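Local structure of light Chain (Clostridium botulinum, 6BVD) at residues F97-S102 and I219-L224; S385-T388 and G392-I395. The protein is the zinc metalloprotease light chain of a mosaic botulinum neurotoxin and probably cleaves a neuronal SNARE protein, as its relatives do. All coordinates share one frame; numbering follows the deposited sequence.

Contact 1 of 2, residues F97-S102 and I219-L224; sequences FKRINS and IKDPAL
The guanidinium of Arg-99 meets the carboxylate of Asp-221 at its edge, with the two planes inclined by 26°, while the methyl of Ala-223 lies obliquely to the guanidinium. The grip is side-on, and both nitrogens converge on a single oxygen: NE of Arg-99 lies 3.1 Å from OD2 of Asp-221, and NH2 of Arg-99 lies 3.0 Å from the same OD2. Both donors reach the syn side of OD2 from one face of the carboxylate. The arginine's aliphatic part packs against the start of helix 222-237, its CG 3.6 Å from CB of Ala-223; CG stands anti to the backbone N (chi1 170°), and the chain bends at chi2 on its way to the acid. Ile-100 makes looser apolar packing, its CG1 4.5 Å from CB of Ala-223. The other carboxylate oxygen caps the helix: OD1 of Asp-221 accepts from N of Ala-223 at 2.8 Å and probably shares a short hydrogen bond with the hydroxyl of Tyr-387. NH1 of Arg-99 is taken up by the carbonyl of Glu-389. Asp-221 thus divides its oxygens between a buried salt bridge and the N-cap, and both the arginine and the helix end would be expected to stabilise its ionised form.

Contact 2 of 2, residues S385-T388 and G392-I395; sequences SIYT and GFNI
Thr-388 and Gly-392 form one antiparallel hydrogen-bonded pair, with N of Thr-388 2.9 Å from O of Gly-392 and N of Gly-392 2.8 Å from O of Thr-388. A CA-H...O contact precedes it, from CA of Tyr-387 to O of Gly-392 at 3.2 Å. A chi1 of -177° lays the Tyr-387 ring across Gly-392, one face over its CA, which lies 4.0 Å from the ring centroid in a CH-pi contact. The ring's edge meets Phe-393 in a T-shaped stack: CD1 of Tyr-387 sits 3.6 Å above the Phe-393 ring plane, over its centre, and the two planes make 67°. CD1 of Ile-395 comes 3.6 Å from the carbonyl O of Ser-385 and also touches CG2 of Thr-388, the two side chains crossing at a slant. A water donates to O of Ile-386 at 2.7 Å; its approach to O of Phe-393 is too short to trust. Asn-394 centres an inverse gamma turn that turns the chain so that the side chain of Ile-395 faces 385-388. The whole is a short hairpin-like loop closed by a single bridge across three residues, and the calcium ligands Asp-384 and Glu-389 directly flank 385-388.

How the contacts relate
The centres of contact 1 and contact 2 lie about 11 Å apart on the same side of the chain's centre, and along the chain contact 1 is complete before contact 2 begins. Contact 1 joins the end of helix 83-100 to the start of helix 222-237, which carries the zinc ligands His-228 and His-232; contact 2 lies within the loop between strands 373-377 and 406-408. They touch directly: CZ of Arg-99 packs 3.3 Å from N of Gly-392, and Tyr-387 and Phe-393 both rest on Pro-222. The calcium-binding loop is thereby packed onto the leading end of the zinc helix, tying together parts of the protease that are far apart in sequence.

Contact 1 of 2, residues F97-S102 and I219-L224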
loop_
_atom_site.group_PDB
_atom_site.type_symbol
_atom_site.label_atom_id
_atom_site.label_comp_id
_atom_site.label_asym_id
_atom_site.label_seq_id
_atom_site.Cartn_x
_atom_site.Cartn_y
_atom_site.Cartn_z
ATOM N N PHE A 97 -6.554 6.531 4.592
ATOM C CA PHE A 97 -5.922 6.412 5.888
ATOM C C PHE A 97 -4.550 5.716 5.760
ATOM O O PHE A 97 -3.609 6.128 6.442
ATOM C CB PHE A 97 -6.826 5.670 6.890
ATOM C CG PHE A 97 -7.775 6.591 7.638
ATOM C CD1 PHE A 97 -7.438 7.092 8.880
ATOM C CD2 PHE A 97 -8.979 6.976 7.070
ATOM C CE1 PHE A 97 -8.310 7.954 9.570
ATOM C CE2 PHE A 97 -9.881 7.816 7.739
ATOM C CZ PHE A 97 -9.547 8.327 8.995
ATOM N N LYS A 98 -4.438 4.700 4.899
ATOM C CA LYS A 98 -3.136 4.065 4.659
ATOM C C LYS A 98 -2.149 5.050 4.019
ATOM O O LYS A 98 -0.951 4.954 4.263
ATOM C CB LYS A 98 -3.257 2.803 3.788
ATOM C CG LYS A 98 -3.834 1.598 4.563
ATOM C CD LYS A 98 -3.650 0.240 3.888
ATOM C CE LYS A 98 -4.764 -0.088 2.891
ATOM N NZ LYS A 98 -4.765 -1.482 2.348
ATOM N N ARG A 99 -2.647 5.945 3.172
ATOM C CA ARG A 99 -1.756 6.962 2.567
ATOM C C ARG A 99 -1.236 7.894 3.681
ATOM O O ARG A 99 -0.040 8.125 3.817
ATOM C CB ARG A 99 -2.517 7.726 1.466
ATOM C CG ARG A 99 -1.781 8.992 0.894
ATOM C CD ARG A 99 -1.992 9.083 -0.600
ATOM N NE ARG A 99 -1.381 10.285 -1.192
ATOM C CZ ARG A 99 -0.072 10.498 -1.316
ATOM N NH1 ARG A 99 0.824 9.611 -0.873
ATOM N NH2 ARG A 99 0.355 11.631 -1.880
ATOM N N ILE A 100 -2.147 8.379 4.528
ATOM C CA ILE A 100 -1.767 9.252 5.620
ATOM C C ILE A 100 -0.759 8.561 6.540
ATOM O O ILE A 100 0.227 9.167 7.007
ATOM C CB ILE A 100 -3.006 9.705 6.435
ATOM C CG1 ILE A 100 -3.945 10.565 5.564
ATOM C CG2 ILE A 100 -2.539 10.478 7.613
ATOM C CD1 ILE A 100 -5.341 10.847 6.184
ATOM N N ASN A 101 -0.970 7.268 6.765
ATOM C CA ASN A 101 -0.092 6.521 7.658
ATOM C C ASN A 101 1.210 6.092 6.966
ATOM O O ASN A 101 1.984 5.370 7.565
ATOM C CB ASN A 101 -0.829 5.269 8.221
ATOM C CG ASN A 101 -0.461 4.965 9.668
ATOM O OD1 ASN A 101 -0.126 5.863 10.441
ATOM N ND2 ASN A 101 -0.534 3.675 10.052
ATOM N N SER A 102 1.457 6.520 5.720
ATOM C CA SER A 102 2.663 6.034 4.998
ATOM C C SER A 102 3.882 6.915 5.217
ATOM O O SER A 102 5.004 6.541 4.832
ATOM C CB SER A 102 2.420 5.886 3.476
ATOM O OG SER A 102 2.329 7.174 2.844
ATOM N N ILE A 219 -5.387 19.076 -9.702
ATOM C CA ILE A 219 -6.425 18.475 -8.874
ATOM C C ILE A 219 -5.841 18.220 -7.463
ATOM O O ILE A 219 -4.643 17.946 -7.289
ATOM C CB ILE A 219 -6.988 17.168 -9.511
ATOM C CG1 ILE A 219 -8.303 16.728 -8.832
ATOM C CG2 ILE A 219 -5.956 16.057 -9.508
ATOM C CD1 ILE A 219 -9.485 17.641 -9.143
ATOM N N LYS A 220 -6.689 18.341 -6.455
ATOM C CA LYS A 220 -6.268 18.179 -5.080
ATOM C C LYS A 220 -6.218 16.689 -4.730
ATOM O O LYS A 220 -7.057 15.922 -5.193
ATOM C CB LYS A 220 -7.229 18.948 -4.137
ATOM C CG LYS A 220 -7.128 20.487 -4.353
ATOM C CD LYS A 220 -8.324 21.222 -3.759
ATOM C CE LYS A 220 -8.163 22.708 -4.109
ATOM N NZ LYS A 220 -9.392 23.484 -3.853
ATOM N N ASP A 221 -5.218 16.302 -3.941
ATOM C CA ASP A 221 -5.060 14.918 -3.450
ATOM C C ASP A 221 -6.059 14.695 -2.295
ATOM O O ASP A 221 -5.972 15.369 -1.304
ATOM C CB ASP A 221 -3.624 14.688 -2.990
ATOM C CG ASP A 221 -3.341 13.231 -2.593
ATOM O OD1 ASP A 221 -4.209 12.631 -1.915
ATOM O OD2 ASP A 221 -2.266 12.702 -2.955
ATOM N N PRO A 222 -7.010 13.755 -2.445
ATOM C CA PRO A 222 -7.989 13.516 -1.359
ATOM C C PRO A 222 -7.366 13.209 -0.004
ATOM O O PRO A 222 -8.008 13.524 0.991
ATOM C CB PRO A 222 -8.789 12.302 -1.870
ATOM C CG PRO A 222 -8.750 12.427 -3.343
ATOM C CD PRO A 222 -7.319 12.952 -3.643
ATOM N N ALA A 223 -6.148 12.654 0.056
ATOM C CA ALA A 223 -5.537 12.381 1.357
ATOM C C ALA A 223 -5.192 13.691 2.106
ATOM O O ALA A 223 -5.300 13.781 3.340
ATOM C CB ALA A 223 -4.286 11.496 1.203
ATOM N N LEU A 224 -4.805 14.718 1.354
ATOM C CA LEU A 224 -4.492 16.007 1.940
ATOM C C LEU A 224 -5.800 16.693 2.356
ATOM O O LEU A 224 -5.847 17.327 3.422
ATOM C CB LEU A 224 -3.679 16.903 0.947
ATOM C CG LEU A 224 -3.222 18.216 1.581
ATOM C CD1 LEU A 224 -2.308 17.913 2.797
ATOM C CD2 LEU A 224 -2.491 19.145 0.570
#

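Contact 2 of 2, residues S385-T388 and G392-I395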
loop_
_atom_site.group_PDB
_atom_site.type_symbol
_atom_site.label_atom_id
_atom_site.label_comp_id
_atom_site.label_asym_id
_atom_site.label_seq_id
_atom_site.Cartn_x
_atom_site.Cartn_y
_atom_site.Cartn_z
ATOM N N SER A 385 -2.659 2.082 -10.628
ATOM C CA SER A 385 -1.980 2.745 -11.762
ATOM C C SER A 385 -2.355 4.235 -11.905
ATOM O O SER A 385 -1.739 4.957 -12.717
ATOM C CB SER A 385 -2.285 2.028 -13.086
ATOM O OG SER A 385 -3.639 2.146 -13.460
ATOM N N ILE A 386 -3.346 4.697 -11.129
ATOM C CA ILE A 386 -3.819 6.101 -11.165
ATOM C C ILE A 386 -3.456 6.840 -9.876
ATOM O O ILE A 386 -2.981 7.971 -9.881
ATOM C CB ILE A 386 -5.375 6.165 -11.357
ATOM C CG1 ILE A 386 -5.789 5.476 -12.659
ATOM C CG2 ILE A 386 -5.910 7.603 -11.222
ATOM C CD1 ILE A 386 -5.226 6.125 -13.883
ATOM N N TYR A 387 -3.707 6.175 -8.752
ATOM C CA TYR A 387 -3.525 6.764 -7.459
ATOM C C TYR A 387 -2.999 5.698 -6.496
ATOM O O TYR A 387 -3.605 4.639 -6.391
ATOM C CB TYR A 387 -4.870 7.326 -6.971
ATOM C CG TYR A 387 -4.819 8.044 -5.663
ATOM C CD1 TYR A 387 -4.516 9.392 -5.615
ATOM C CD2 TYR A 387 -5.153 7.401 -4.461
ATOM C CE1 TYR A 387 -4.480 10.076 -4.427
ATOM C CE2 TYR A 387 -5.129 8.096 -3.253
ATOM C CZ TYR A 387 -4.812 9.438 -3.242
ATOM O OH TYR A 387 -4.808 10.168 -2.052
ATOM N N THR A 388 -1.893 5.946 -5.808
ATOM C CA THR A 388 -1.373 4.939 -4.859
ATOM C C THR A 388 -1.316 5.414 -3.423
ATOM O O THR A 388 -1.237 6.634 -3.146
ATOM C CB THR A 388 0.058 4.482 -5.211
ATOM O OG1 THR A 388 0.979 5.591 -5.119
ATOM C CG2 THR A 388 0.086 3.840 -6.590
ATOM N N GLY A 392 0.220 8.862 -4.138
ATOM C CA GLY A 392 -0.946 9.537 -4.660
ATOM C C GLY A 392 -0.992 9.509 -6.181
ATOM O O GLY A 392 -0.842 8.456 -6.813
ATOM N N PHE A 393 -1.248 10.667 -6.790
ATOM C CA PHE A 393 -1.310 10.723 -8.246
ATOM C C PHE A 393 0.073 10.769 -8.878
ATOM O O PHE A 393 0.213 10.502 -10.085
ATOM C CB PHE A 393 -2.066 11.975 -8.728
ATOM C CG PHE A 393 -3.524 12.013 -8.341
ATOM C CD1 PHE A 393 -4.436 11.156 -8.939
ATOM C CD2 PHE A 393 -3.979 12.964 -7.443
ATOM C CE1 PHE A 393 -5.803 11.238 -8.597
ATOM C CE2 PHE A 393 -5.334 13.055 -7.110
ATOM C CZ PHE A 393 -6.235 12.178 -7.687
ATOM N N ASN A 394 1.048 11.184 -8.079
ATOM C CA ASN A 394 2.374 11.515 -8.575
ATOM C C ASN A 394 3.315 10.275 -8.616
ATOM O O ASN A 394 4.350 10.238 -7.966
ATOM C CB ASN A 394 2.969 12.659 -7.722
ATOM C CG ASN A 394 2.197 13.992 -7.868
ATOM O OD1 ASN A 394 1.773 14.367 -8.968
ATOM N ND2 ASN A 394 1.986 14.686 -6.736
ATOM N N ILE A 395 2.929 9.297 -9.426
ATOM C CA ILE A 395 3.626 8.026 -9.587
ATOM C C ILE A 395 4.821 8.181 -10.543
ATOM O O ILE A 395 4.675 8.749 -11.624
ATOM C CB ILE A 395 2.666 6.959 -10.149
ATOM C CG1 ILE A 395 1.440 6.796 -9.241
ATOM C CG2 ILE A 395 3.369 5.642 -10.322
ATOM C CD1 ILE A 395 0.236 6.061 -9.923
HETATM O O HOH W 1 -1.435 9.460 -11.567
#